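Local coordinates for protein CEL44C (Paenibacillus polymyxa, PDB 2YIH) that hydrolyses internal beta-1,4-glucan linkages of xyloglucan and cellulose-type chains, this chain being the glycoside hydrolase family 44 part of a longer multidomain enzyme, at residues Q32-D37 with A388-L393; N39-R44 with L407-D412; D375-L380 with A403-Y408; N432-A437 with M452-D457. The protein carries 8 engineered substitutions. All blocks are in the same frame, centred on the assembly; numbering follows the deposited sequence. Where two conformers were deposited one is given.

Interaction 1 (Q32-D37 with A388-L393). With EDO (1,2-ethanediol), chain O.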
loop_
_atom_site.group_PDB
_atom_site.type_symbol
_atom_site.label_atom_id
_atom_site.label_comp_id
_atom_site.label_asym_id
_atom_site.label_seq_id
_atom_site.Cartn_x
_atom_site.Cartn_y
_atom_site.Cartn_z
ATOM N N GLN A 32 4.391 8.451 -1.495
ATOM C CA GLN A 32 5.201 9.656 -1.253
ATOM C C GLN A 32 6.017 9.460 -0.006
ATOM O O GLN A 32 5.496 8.979 1.011
ATOM C CB GLN A 32 4.284 10.870 -1.033
ATOM C CG GLN A 32 3.393 11.187 -2.249
ATOM C CD GLN A 32 2.061 10.483 -2.191
ATOM O OE1 GLN A 32 1.864 9.531 -1.433
ATOM N NE2 GLN A 32 1.107 10.979 -2.978
ATOM N N ASP A 33 7.300 9.805 -0.036
ATOM C CA ASP A 33 8.009 9.869 1.234
ATOM C C ASP A 33 7.372 10.888 2.175
ATOM O O ASP A 33 6.915 11.944 1.732
ATOM C CB ASP A 33 9.492 10.194 1.015
ATOM C CG ASP A 33 10.193 9.122 0.211
ATOM O OD1 ASP A 33 9.967 7.928 0.499
ATOM O OD2 ASP A 33 11.004 9.492 -0.645
ATOM N N LEU A 34 7.334 10.579 3.467
ATOM C CA LEU A 34 6.750 11.498 4.469
ATOM C C LEU A 34 7.853 12.344 5.120
ATOM O O LEU A 34 8.662 12.951 4.402
ATOM C CB LEU A 34 5.883 10.719 5.485
ATOM C CG LEU A 34 4.738 9.920 4.831
ATOM C CD1 LEU A 34 3.924 9.102 5.866
ATOM C CD2 LEU A 34 3.781 10.843 4.068
ATOM N N ALA A 35 7.951 12.347 6.448
ATOM C CA ALA A 35 8.960 13.198 7.099
ATOM C C ALA A 35 10.375 12.690 6.918
ATOM O O ALA A 35 11.324 13.495 6.810
ATOM C CB ALA A 35 8.642 13.379 8.577
ATOM N N GLY A 36 10.517 11.378 6.789
ATOM C CA GLY A 36 11.825 10.783 6.541
ATOM C C GLY A 36 12.371 10.029 7.729
ATOM O O GLY A 36 13.422 9.391 7.632
ATOM N N ASP A 37 11.683 10.104 8.864
ATOM C CA ASP A 37 12.114 9.366 10.035
ATOM C C ASP A 37 11.095 8.307 10.453
ATOM O O ASP A 37 11.038 7.868 11.614
ATOM C CB ASP A 37 12.490 10.295 11.188
ATOM C CG ASP A 37 11.352 11.193 11.635
ATOM O OD1 ASP A 37 10.271 11.260 11.011
ATOM O OD2 ASP A 37 11.532 11.822 12.694
ATOM N N ALA A 388 2.036 -2.857 1.911
ATOM C CA ALA A 388 0.990 -1.826 1.935
ATOM C C ALA A 388 1.672 -0.485 1.873
ATOM O O ALA A 388 2.663 -0.280 2.558
ATOM C CB ALA A 388 0.126 -1.904 3.234
ATOM N N ASN A 389 1.109 0.434 1.086
ATOM C CA ASN A 389 1.764 1.728 0.797
ATOM C C ASN A 389 0.739 2.872 0.948
ATOM O O ASN A 389 -0.228 2.976 0.189
ATOM C CB ASN A 389 2.380 1.731 -0.634
ATOM C CG ASN A 389 3.359 0.608 -0.843
ATOM O OD1 ASN A 389 4.612 0.782 -0.710
ATOM N ND2 ASN A 389 2.838 -0.553 -1.156
ATOM N N TYR A 390 0.904 3.652 2.007
ATOM C CA TYR A 390 0.082 4.851 2.218
ATOM C C TYR A 390 0.182 5.804 1.006
ATOM O O TYR A 390 1.227 5.871 0.331
ATOM C CB TYR A 390 0.613 5.552 3.465
ATOM C CG TYR A 390 -0.008 6.873 3.737
ATOM C CD1 TYR A 390 -1.324 6.956 4.161
ATOM C CD2 TYR A 390 0.714 8.056 3.518
ATOM C CE1 TYR A 390 -1.920 8.189 4.408
ATOM C CE2 TYR A 390 0.149 9.311 3.816
ATOM C CZ TYR A 390 -1.191 9.350 4.215
ATOM O OH TYR A 390 -1.790 10.553 4.486
ATOM N N TRP A 391 -0.934 6.463 0.704
ATOM C CA TRP A 391 -0.939 7.522 -0.320
ATOM C C TRP A 391 -1.368 8.861 0.315
ATOM O O TRP A 391 -2.403 8.944 0.966
ATOM C CB TRP A 391 -1.921 7.135 -1.445
ATOM C CG TRP A 391 -1.975 8.190 -2.480
ATOM C CD1 TRP A 391 -2.786 9.303 -2.480
ATOM C CD2 TRP A 391 -1.171 8.270 -3.657
ATOM N NE1 TRP A 391 -2.510 10.080 -3.594
ATOM C CE2 TRP A 391 -1.520 9.471 -4.328
ATOM C CE3 TRP A 391 -0.179 7.456 -4.205
ATOM C CZ2 TRP A 391 -0.919 9.854 -5.547
ATOM C CZ3 TRP A 391 0.425 7.841 -5.421
ATOM C CH2 TRP A 391 0.078 9.045 -6.047
ATOM N N LYS A 392 -0.600 9.925 0.081
ATOM C CA LYS A 392 -0.975 11.244 0.597
ATOM C C LYS A 392 -2.145 11.871 -0.206
ATOM O O LYS A 392 -1.937 12.363 -1.328
ATOM C CB LYS A 392 0.223 12.191 0.506
ATOM C CG LYS A 392 1.442 11.797 1.355
ATOM C CD LYS A 392 2.557 12.864 1.139
ATOM C CE LYS A 392 2.260 14.151 1.928
ATOM N NZ LYS A 392 3.387 15.175 1.744
ATOM N N LEU A 393 -3.328 11.916 0.409
ATOM C CA LEU A 393 -4.473 12.611 -0.185
ATOM C C LEU A 393 -4.396 14.115 0.071
ATOM O O LEU A 393 -5.069 14.895 -0.617
ATOM C CB LEU A 393 -5.793 12.067 0.361
ATOM C CG LEU A 393 -6.053 10.600 0.019
ATOM C CD1 LEU A 393 -7.305 10.131 0.787
ATOM C CD2 LEU A 393 -6.199 10.370 -1.488
HETATM C C1 EDO O . 5.466 18.726 -0.422
HETATM O O1 EDO O . 5.360 19.786 0.529
HETATM C C2 EDO O . 4.615 17.560 0.056
HETATM O O2 EDO O . 3.310 17.683 -0.520
HETATM O O HOH W 1 5.899 14.392 2.581
#
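The closing seam of the TIM barrel, where the loop after its first strand, 29-30, meets the end of its eighth, 387-390, is bridged by Gln-32 reaching over to Trp-391 and Lys-392. The backbone N of Lys-392 donates to OE1 of Gln-32 over 2.9 Å in a nearly straight bond (177°), approaching from above the carbonyl plane. A bend at chi2 (91°) turns the Gln-32 amide back toward the strand end and sets NE2 over the centre of one face of the Trp-391 indole, 3.3 Å from CE2. Amide and ring planes stand 61° apart, so a nitrogen, rather than the whole flat group, rests on the ring. The aliphatic part of Lys-392 packs between two neighbours: its CD lies 3.4 Å from Gln-32 CB, and its CG is 3.7 Å from Leu-34 CD2. Leu-34 CD2 also meets the edge of the Tyr-390 ring at CE2 (3.9 Å), while Val-401 of helix 399-409 touches both Leu-34 and Tyr-390. The Lys-392 ammonium group binds the carbonyl O of Gly-396, and a water accepts from Lys-392 NZ (2.8 Å) while donating to Asp-33 O (2.8 Å).

Interaction 2 (N39-R44 with L407-D412). With SO4 (sulfate ion), chain E.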
loop_
_atom_site.group_PDB
_atom_site.type_symbol
_atom_site.label_atom_id
_atom_site.label_comp_id
_atom_site.label_asym_id
_atom_site.label_seq_id
_atom_site.Cartn_x
_atom_site.Cartn_y
_atom_site.Cartn_z
ATOM N N ASN A 39 11.156 5.291 9.236
ATOM C CA ASN A 39 11.826 3.969 9.111
ATOM C C ASN A 39 10.962 2.956 8.331
ATOM O O ASN A 39 10.616 1.870 8.817
ATOM C CB ASN A 39 12.177 3.445 10.511
ATOM C CG ASN A 39 13.021 2.168 10.470
ATOM O OD1 ASN A 39 13.800 1.955 9.526
ATOM N ND2 ASN A 39 12.846 1.306 11.474
ATOM N N MET A 40 10.492 3.404 7.168
ATOM C CA MET A 40 9.734 2.570 6.240
ATOM C C MET A 40 10.589 1.377 5.796
ATOM O O MET A 40 11.804 1.483 5.749
ATOM C CB MET A 40 9.375 3.404 4.990
ATOM C CG MET A 40 8.402 4.546 5.309
ATOM S SD MET A 40 6.720 3.945 5.623
ATOM C CE MET A 40 5.951 5.528 6.009
ATOM N N ALA A 41 9.931 0.292 5.395
ATOM C CA ALA A 41 10.601 -0.874 4.799
ATOM C C ALA A 41 10.283 -1.052 3.317
ATOM O O ALA A 41 10.887 -1.893 2.634
ATOM C CB ALA A 41 10.252 -2.219 5.622
ATOM N N ALA A 42 9.336 -0.270 2.809
ATOM C CA ALA A 42 8.934 -0.436 1.405
ATOM C C ALA A 42 8.551 0.909 0.797
ATOM O O ALA A 42 7.872 1.697 1.424
ATOM C CB ALA A 42 7.739 -1.429 1.285
ATOM N N ARG A 43 8.987 1.145 -0.435
ATOM C CA ARG A 43 8.636 2.374 -1.163
ATOM C C ARG A 43 8.076 2.005 -2.523
ATOM O O ARG A 43 8.596 1.088 -3.168
ATOM C CB ARG A 43 9.893 3.269 -1.299
ATOM C CG ARG A 43 10.354 3.760 0.087
ATOM C CD ARG A 43 11.671 4.560 0.026
ATOM N NE ARG A 43 11.538 5.847 -0.674
ATOM C CZ ARG A 43 12.171 6.150 -1.801
ATOM N NH1 ARG A 43 12.851 5.217 -2.466
ATOM N NH2 ARG A 43 12.092 7.371 -2.292
ATOM N N ARG A 44 7.052 2.732 -2.991
ATOM C CA ARG A 44 6.427 2.451 -4.288
ATOM C C ARG A 44 6.551 3.689 -5.157
ATOM O O ARG A 44 6.287 4.796 -4.696
ATOM C CB ARG A 44 4.940 2.160 -4.091
ATOM C CG ARG A 44 4.116 2.092 -5.408
ATOM C CD ARG A 44 2.755 1.511 -5.075
ATOM N NE ARG A 44 1.886 1.380 -6.264
ATOM C CZ ARG A 44 0.954 2.258 -6.620
ATOM N NH1 ARG A 44 0.874 3.460 -6.027
ATOM N NH2 ARG A 44 0.135 1.964 -7.648
ATOM N N LEU A 407 5.211 5.367 15.606
ATOM C CA LEU A 407 4.866 4.584 16.798
ATOM C C LEU A 407 5.231 3.096 16.626
ATOM O O LEU A 407 5.673 2.428 17.604
ATOM C CB LEU A 407 3.396 4.776 17.209
ATOM C CG LEU A 407 3.057 4.232 18.605
ATOM C CD1 LEU A 407 3.644 5.128 19.673
ATOM C CD2 LEU A 407 1.526 4.170 18.765
ATOM N N TYR A 408 5.084 2.589 15.395
ATOM C CA TYR A 408 5.485 1.208 15.075
ATOM C C TYR A 408 6.975 1.037 14.763
ATOM O O TYR A 408 7.527 -0.055 14.994
ATOM C CB TYR A 408 4.673 0.678 13.865
ATOM C CG TYR A 408 3.310 0.148 14.260
ATOM C CD1 TYR A 408 2.253 1.012 14.519
ATOM C CD2 TYR A 408 3.117 -1.211 14.493
ATOM C CE1 TYR A 408 1.031 0.548 14.921
ATOM C CE2 TYR A 408 1.853 -1.705 14.873
ATOM C CZ TYR A 408 0.838 -0.824 15.122
ATOM O OH TYR A 408 -0.424 -1.265 15.500
ATOM N N ARG A 409 7.613 2.069 14.172
ATOM C CA ARG A 409 8.885 1.843 13.496
ATOM C C ARG A 409 10.021 2.756 13.948
ATOM O O ARG A 409 11.165 2.532 13.591
ATOM C CB ARG A 409 8.713 1.918 11.972
ATOM C CG ARG A 409 7.770 0.858 11.423
ATOM C CD ARG A 409 8.474 -0.501 11.272
ATOM N NE ARG A 409 9.552 -0.395 10.286
ATOM C CZ ARG A 409 10.395 -1.373 9.980
ATOM N NH1 ARG A 409 10.253 -2.578 10.562
ATOM N NH2 ARG A 409 11.363 -1.155 9.076
ATOM N N ASN A 410 9.716 3.759 14.781
ATOM C CA ASN A 410 10.776 4.616 15.299
ATOM C C ASN A 410 10.252 5.322 16.534
ATOM O O ASN A 410 10.094 6.551 16.541
ATOM C CB ASN A 410 11.227 5.655 14.249
ATOM C CG ASN A 410 12.305 6.576 14.772
ATOM O OD1 ASN A 410 12.967 6.284 15.782
ATOM N ND2 ASN A 410 12.460 7.734 14.110
ATOM N N TYR A 411 9.904 4.528 17.539
ATOM C CA TYR A 411 9.139 5.072 18.657
ATOM C C TYR A 411 10.028 5.845 19.625
ATOM O O TYR A 411 9.551 6.695 20.397
ATOM C CB TYR A 411 8.330 3.966 19.373
ATOM C CG TYR A 411 9.137 2.800 19.899
ATOM C CD1 TYR A 411 9.851 2.895 21.094
ATOM C CD2 TYR A 411 9.159 1.583 19.222
ATOM C CE1 TYR A 411 10.564 1.796 21.582
ATOM C CE2 TYR A 411 9.859 0.495 19.703
ATOM C CZ TYR A 411 10.568 0.606 20.869
ATOM O OH TYR A 411 11.257 -0.491 21.341
ATOM N N ASP A 412 11.325 5.584 19.535
ATOM C CA ASP A 412 12.274 6.147 20.477
ATOM C C ASP A 412 13.293 7.099 19.855
ATOM O O ASP A 412 14.231 7.512 20.527
ATOM C CB ASP A 412 12.977 5.018 21.234
ATOM C CG ASP A 412 13.803 4.118 20.321
ATOM O OD1 ASP A 412 13.776 4.287 19.067
ATOM O OD2 ASP A 412 14.499 3.238 20.884
HETATM S S SO4 E . 12.956 -4.568 9.056
HETATM O O1 SO4 E . 14.203 -4.678 9.813
HETATM O O2 SO4 E . 11.849 -4.706 9.993
HETATM O O3 SO4 E . 12.940 -3.278 8.353
HETATM O O4 SO4 E . 12.955 -5.635 8.055
#
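Asn-39 and Arg-409 hold each other through hydrogen bonds running both ways. Arg-409 grips one atom side-on with two nitrogens: NE reaches the carbonyl O of Asn-39 at 2.9 Å, nearly along the C=O axis, and NH2 reaches the same O at 3.1 Å from above the carbonyl plane. This oxygen lies in the guanidinium plane. In return, Asn-39 ND2 donates to the carbonyl O of Arg-409 (3.0 Å, 162°), an acceptor in the last turn of helix 399-409. Bends at chi2 and chi3 fold the arginine back beside the loop, which brings its head group to the Asn-39 carbonyl.

Packing is lighter. Asn-39 ND2 sits over one face of the guanidinium, with amide and guanidinium planes only 17° apart, and Ala-41 CB comes within 3.8 Å of Arg-409 NH2.

The charge of the guanidinium is met by a sulfate, probably from the crystallisation liquor: Arg-409 NH1 donates to sulfate O2 and Arg-409 NH2 to sulfate O3, each at 2.7 Å and nearly straight. The three bonds between the segments hold helix 399-409, which follows the eighth strand, to the loop between the first two strands, beside the seam where a TIM barrel closes.

Interaction 3 (D375-L380 with A403-Y408)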
loop_
_atom_site.group_PDB
_atom_site.type_symbol
_atom_site.label_atom_id
_atom_site.label_comp_id
_atom_site.label_asym_id
_atom_site.label_seq_id
_atom_site.Cartn_x
_atom_site.Cartn_y
_atom_site.Cartn_z
ATOM N N ASP A 375 -4.230 1.598 14.120
ATOM C CA ASP A 375 -5.002 0.353 14.117
ATOM C C ASP A 375 -4.704 -0.410 12.787
ATOM O O ASP A 375 -4.415 -1.600 12.783
ATOM C CB ASP A 375 -6.510 0.634 14.284
ATOM C CG ASP A 375 -7.299 -0.607 14.712
ATOM O OD1 ASP A 375 -6.678 -1.637 15.007
ATOM O OD2 ASP A 375 -8.551 -0.544 14.706
ATOM N N VAL A 376 -4.746 0.314 11.674
ATOM C CA VAL A 376 -4.560 -0.302 10.339
ATOM C C VAL A 376 -3.209 -0.985 10.251
ATOM O O VAL A 376 -3.133 -2.109 9.781
ATOM C CB VAL A 376 -4.724 0.761 9.194
ATOM C CG1 VAL A 376 -4.216 0.182 7.802
ATOM C CG2 VAL A 376 -6.217 1.241 9.099
ATOM N N LEU A 377 -2.133 -0.374 10.743
ATOM C CA LEU A 377 -0.848 -1.067 10.606
ATOM C C LEU A 377 -0.831 -2.387 11.388
ATOM O O LEU A 377 -0.253 -3.370 10.923
ATOM C CB LEU A 377 0.330 -0.174 11.035
ATOM C CG LEU A 377 0.465 1.106 10.171
ATOM C CD1 LEU A 377 1.549 2.060 10.768
ATOM C CD2 LEU A 377 0.875 0.678 8.722
ATOM N N GLY A 378 -1.449 -2.397 12.573
ATOM C CA GLY A 378 -1.572 -3.655 13.377
ATOM C C GLY A 378 -2.374 -4.713 12.612
ATOM O O GLY A 378 -2.010 -5.906 12.550
ATOM N N ILE A 379 -3.492 -4.266 12.056
ATOM C CA ILE A 379 -4.398 -5.127 11.329
ATOM C C ILE A 379 -3.708 -5.725 10.096
ATOM O O ILE A 379 -3.780 -6.938 9.871
ATOM C CB ILE A 379 -5.669 -4.365 10.914
ATOM C CG1 ILE A 379 -6.505 -3.982 12.165
ATOM C CG2 ILE A 379 -6.489 -5.168 9.878
ATOM C CD1 ILE A 379 -7.556 -2.906 11.874
ATOM N N LEU A 380 -3.070 -4.880 9.274
ATOM C CA LEU A 380 -2.420 -5.403 8.082
ATOM C C LEU A 380 -1.385 -6.419 8.462
ATOM O O LEU A 380 -1.206 -7.442 7.768
ATOM C CB LEU A 380 -1.757 -4.282 7.274
ATOM C CG LEU A 380 -2.734 -3.264 6.715
ATOM C CD1 LEU A 380 -1.912 -2.030 6.200
ATOM C CD2 LEU A 380 -3.623 -3.851 5.604
ATOM N N ALA A 403 3.032 10.058 12.603
ATOM C CA ALA A 403 3.047 9.592 14.011
ATOM C C ALA A 403 2.741 8.099 14.147
ATOM O O ALA A 403 3.445 7.380 14.836
ATOM C CB ALA A 403 2.038 10.398 14.895
ATOM N N ALA A 404 1.746 7.635 13.406
ATOM C CA ALA A 404 1.356 6.211 13.450
ATOM C C ALA A 404 2.510 5.335 12.987
ATOM O O ALA A 404 2.818 4.324 13.647
ATOM C CB ALA A 404 0.095 5.957 12.598
ATOM N N TYR A 405 3.149 5.694 11.867
ATOM C CA TYR A 405 4.310 4.900 11.426
ATOM C C TYR A 405 5.417 4.916 12.473
ATOM O O TYR A 405 6.025 3.888 12.742
ATOM C CB TYR A 405 4.881 5.353 10.061
ATOM C CG TYR A 405 4.018 4.894 8.902
ATOM C CD1 TYR A 405 4.125 3.584 8.394
ATOM C CD2 TYR A 405 3.081 5.759 8.342
ATOM C CE1 TYR A 405 3.286 3.144 7.347
ATOM C CE2 TYR A 405 2.260 5.344 7.284
ATOM C CZ TYR A 405 2.368 4.027 6.803
ATOM O OH TYR A 405 1.522 3.566 5.825
ATOM N N LYS A 406 5.727 6.098 12.987
ATOM C CA LYS A 406 6.824 6.211 13.955
ATOM C C LYS A 406 6.484 5.413 15.211
ATOM O O LYS A 406 7.374 4.836 15.810
ATOM C CB LYS A 406 7.105 7.682 14.301
ATOM C CG LYS A 406 7.749 8.378 13.113
ATOM C CD LYS A 406 7.707 9.919 13.192
ATOM C CE LYS A 406 8.565 10.427 14.325
ATOM N NZ LYS A 406 8.263 11.877 14.609
ATOM N N LEU A 407 5.211 5.367 15.606
ATOM C CA LEU A 407 4.866 4.584 16.798
ATOM C C LEU A 407 5.231 3.096 16.626
ATOM O O LEU A 407 5.673 2.428 17.604
ATOM C CB LEU A 407 3.396 4.776 17.209
ATOM C CG LEU A 407 3.057 4.232 18.605
ATOM C CD1 LEU A 407 3.644 5.128 19.673
ATOM C CD2 LEU A 407 1.526 4.170 18.765
ATOM N N TYR A 408 5.084 2.589 15.395
ATOM C CA TYR A 408 5.485 1.208 15.075
ATOM C C TYR A 408 6.975 1.037 14.763
ATOM O O TYR A 408 7.527 -0.055 14.994
ATOM C CB TYR A 408 4.673 0.678 13.865
ATOM C CG TYR A 408 3.310 0.148 14.260
ATOM C CD1 TYR A 408 2.253 1.012 14.519
ATOM C CD2 TYR A 408 3.117 -1.211 14.493
ATOM C CE1 TYR A 408 1.031 0.548 14.921
ATOM C CE2 TYR A 408 1.853 -1.705 14.873
ATOM C CZ TYR A 408 0.838 -0.824 15.122
ATOM O OH TYR A 408 -0.424 -1.265 15.500
#
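Ala-404, Tyr-405 and Tyr-408 of helix 403-408 form the surface against which Leu-377 of helix 375-380 packs. The segments belong to helices 399-409 and 367-382, which follow the eighth and seventh strands of the TIM barrel and pack as neighbours on its outside. The segment axes approach to 10.1 Å, with their directions 50° apart, and Leu-377 contributes most of its helix's share. Ala-404 presents its carbonyl O to Leu-377 CD1 at 3.9 Å, while its methyl leans on Met-373 and Thr-374.

At Tyr-405 the ring receives both leucine methyls. Leu-377 CD1 lies over one face of Tyr-405, offset toward the rim and 4.1 Å from the ring centroid in a CH-pi contact, and Leu-377 CD2 touches Tyr-405 CE1 at 3.7 Å. Tyr-359 of strand 353-359 touches Leu-377 and Tyr-405, continuing the packing toward the barrel wall.

Tyr-408 covers the leucine from a second direction. With CG anti to the carbonyl carbon (chi1 -83°), its ring extends toward the other helix until Leu-377 CB stands over its centre, 4.1 Å from the centroid and 12° off the normal. Tyr-408 OH comes to 3.4 Å from Gly-378 CA, where a beta carbon would collide with it, and bonds to the carbonyl O of Thr-374. Shortening Tyr-408 to an alanine would probably leave Leu-377 CB without its aromatic cover, open a gap beside Gly-378 and deprive the Thr-374 carbonyl of this hydroxyl partner. Between these segments the attraction is thus dispersion and CH-pi contact, with the bond to Thr-374 a polar anchor at its edge.

Interaction 4 (N432-A437 with M452-D457)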
loop_
_atom_site.group_PDB
_atom_site.type_symbol
_atom_site.label_atom_id
_atom_site.label_comp_id
_atom_site.label_asym_id
_atom_site.label_seq_id
_atom_site.Cartn_x
_atom_site.Cartn_y
_atom_site.Cartn_z
ATOM N N ASN A 432 -14.207 0.841 21.604
ATOM C CA ASN A 432 -13.431 1.902 22.205
ATOM C C ASN A 432 -11.941 1.664 22.213
ATOM O O ASN A 432 -11.187 2.609 22.410
ATOM C CB ASN A 432 -13.927 2.185 23.641
ATOM C CG ASN A 432 -15.287 2.816 23.629
ATOM O OD1 ASN A 432 -15.462 3.882 23.026
ATOM N ND2 ASN A 432 -16.291 2.102 24.157
ATOM N N SER A 433 -11.504 0.417 21.995
ATOM C CA SER A 433 -10.055 0.146 22.004
ATOM C C SER A 433 -9.659 -0.720 20.811
ATOM O O SER A 433 -10.505 -1.399 20.212
ATOM C CB SER A 433 -9.620 -0.574 23.286
ATOM O OG SER A 433 -10.060 -1.944 23.278
ATOM N N SER A 434 -8.368 -0.687 20.492
ATOM C CA SER A 434 -7.756 -1.718 19.662
ATOM C C SER A 434 -6.386 -2.000 20.247
ATOM O O SER A 434 -5.788 -1.141 20.919
ATOM C CB SER A 434 -7.595 -1.225 18.224
ATOM O OG SER A 434 -8.872 -1.084 17.629
ATOM N N VAL A 435 -5.865 -3.195 19.991
ATOM C CA VAL A 435 -4.592 -3.577 20.581
ATOM C C VAL A 435 -3.904 -4.643 19.708
ATOM O O VAL A 435 -4.555 -5.528 19.133
ATOM C CB VAL A 435 -4.803 -4.138 22.030
ATOM C CG1 VAL A 435 -5.796 -5.310 21.986
ATOM C CG2 VAL A 435 -3.441 -4.530 22.650
ATOM N N HIS A 436 -2.608 -4.472 19.545
ATOM C CA HIS A 436 -1.795 -5.369 18.728
ATOM C C HIS A 436 -0.523 -5.708 19.464
ATOM O O HIS A 436 0.111 -4.831 20.043
ATOM C CB HIS A 436 -1.455 -4.646 17.439
ATOM C CG HIS A 436 -2.672 -4.218 16.675
ATOM N ND1 HIS A 436 -3.507 -5.112 16.043
ATOM C CD2 HIS A 436 -3.199 -2.988 16.466
ATOM C CE1 HIS A 436 -4.511 -4.451 15.492
ATOM N NE2 HIS A 436 -4.344 -3.157 15.732
ATOM N N ALA A 437 -0.132 -6.984 19.425
ATOM C CA ALA A 437 1.019 -7.432 20.190
ATOM C C ALA A 437 2.024 -8.119 19.296
ATOM O O ALA A 437 1.671 -8.688 18.271
ATOM C CB ALA A 437 0.567 -8.418 21.325
ATOM N N MET A 452 -4.664 1.515 21.812
ATOM C CA MET A 452 -5.243 2.834 21.559
ATOM C C MET A 452 -6.644 2.971 22.105
ATOM O O MET A 452 -7.398 1.998 22.135
ATOM C CB MET A 452 -5.207 3.160 20.063
ATOM C CG MET A 452 -6.120 2.274 19.197
ATOM S SD MET A 452 -5.412 1.901 17.577
ATOM C CE MET A 452 -4.157 0.690 18.078
ATOM N N ASN A 453 -6.987 4.198 22.515
ATOM C CA ASN A 453 -8.342 4.556 22.915
ATOM C C ASN A 453 -8.980 5.459 21.860
ATOM O O ASN A 453 -8.508 6.598 21.637
ATOM C CB ASN A 453 -8.273 5.290 24.273
ATOM C CG ASN A 453 -9.652 5.550 24.874
ATOM O OD1 ASN A 453 -10.670 5.450 24.202
ATOM N ND2 ASN A 453 -9.663 5.971 26.133
ATOM N N LYS A 454 -10.025 4.932 21.209
ATOM C CA LYS A 454 -10.756 5.617 20.136
ATOM C C LYS A 454 -11.888 6.498 20.681
ATOM O O LYS A 454 -12.532 7.244 19.925
ATOM C CB LYS A 454 -11.352 4.589 19.165
ATOM C CG LYS A 454 -10.305 3.738 18.425
ATOM C CD LYS A 454 -10.949 2.652 17.578
ATOM C CE LYS A 454 -11.216 1.400 18.393
ATOM N NZ LYS A 454 -11.973 0.404 17.599
ATOM N N SER A 455 -12.168 6.389 21.982
ATOM C CA SER A 455 -13.201 7.258 22.577
ATOM C C SER A 455 -12.782 8.715 22.495
ATOM O O SER A 455 -11.629 9.065 22.772
ATOM C CB SER A 455 -13.468 6.927 24.044
ATOM O OG SER A 455 -14.424 7.872 24.574
ATOM N N MET A 456 -13.740 9.573 22.149
ATOM C CA MET A 456 -13.445 10.998 22.106
ATOM C C MET A 456 -13.535 11.628 23.488
ATOM O O MET A 456 -12.999 12.716 23.702
ATOM C CB MET A 456 -14.384 11.723 21.144
ATOM C CG MET A 456 -14.177 11.337 19.699
ATOM S SD MET A 456 -14.965 12.517 18.608
ATOM C CE MET A 456 -13.826 13.890 18.767
ATOM N N ASP A 457 -14.165 10.932 24.439
ATOM C CA ASP A 457 -14.625 11.513 25.720
ATOM C C ASP A 457 -14.074 10.816 26.974
ATOM O O ASP A 457 -13.968 11.422 28.052
ATOM C CB ASP A 457 -16.149 11.428 25.811
ATOM C CG ASP A 457 -16.846 12.091 24.651
ATOM O OD1 ASP A 457 -16.513 13.248 24.352
ATOM O OD2 ASP A 457 -17.761 11.467 24.065
HETATM O O HOH W 2 -11.174 -2.772 17.243
#
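Met-452 folds over Ser-434 on one face of the antiparallel hairpin formed by strands 433-439 and 446-453. Its first torsion places CG between the backbone N and the carbonyl carbon (chi1 67°), and further bends at chi2 and chi3 bring Met-452 SD to 3.9 Å from Ser-434 CB. The methyl Met-452 CE continues across to His-436, approaching CD2 obliquely at 4.1 Å; the His-436 ring is itself hydrogen-bonded through NE2 to Asp-375 of helix 367-382. Beneath these side chains Ser-434 and Met-452 form a hydrogen-bonded pair: Met-452 N donates to Ser-434 O (3.0 Å), and Ser-434 N returns a longer bond to Met-452 O (3.3 Å). The next pair, Ser-433 and Asn-453, is non-hydrogen-bonded; beyond it Lys-454 N donates to Asn-432 O (2.9 Å).

On the Ser-433 and Asn-453 face, Asn-453 OD1 turns back to accept from Ser-455 N (2.8 Å), making an Asx turn as the strand ends. Replacing Met-452 by an alanine would probably uncover Ser-434 CB and leave a gap beside His-436. Backbone bonds thus set the register, while the flexible thioether supplies apolar fill between the hairpin and helix 367-382.

In the fold
From the N terminus, strand 9-22 first joins the beta domain's sheet; the chain then enters the barrel, leaving its first strand through 32-37 and reaching the second through 39-44. Interaction 1 closes a loop of some 350 residues, bringing the eighth strand back to the first; interaction 2 closes a similarly long one from helix 399-409, and the two cross. Interaction 3, a short-range closure between helices 367-382 and 399-409, spans strand 387-390 and therefore crosses interaction 1, while sharing Leu-407 and Tyr-408 with interaction 2. Interaction 4 follows in series, within the beta domain. The last two barrel helices thus connect seam and domain: the Tyr-408 hydroxyl packs against His-436, which Asp-375 also binds.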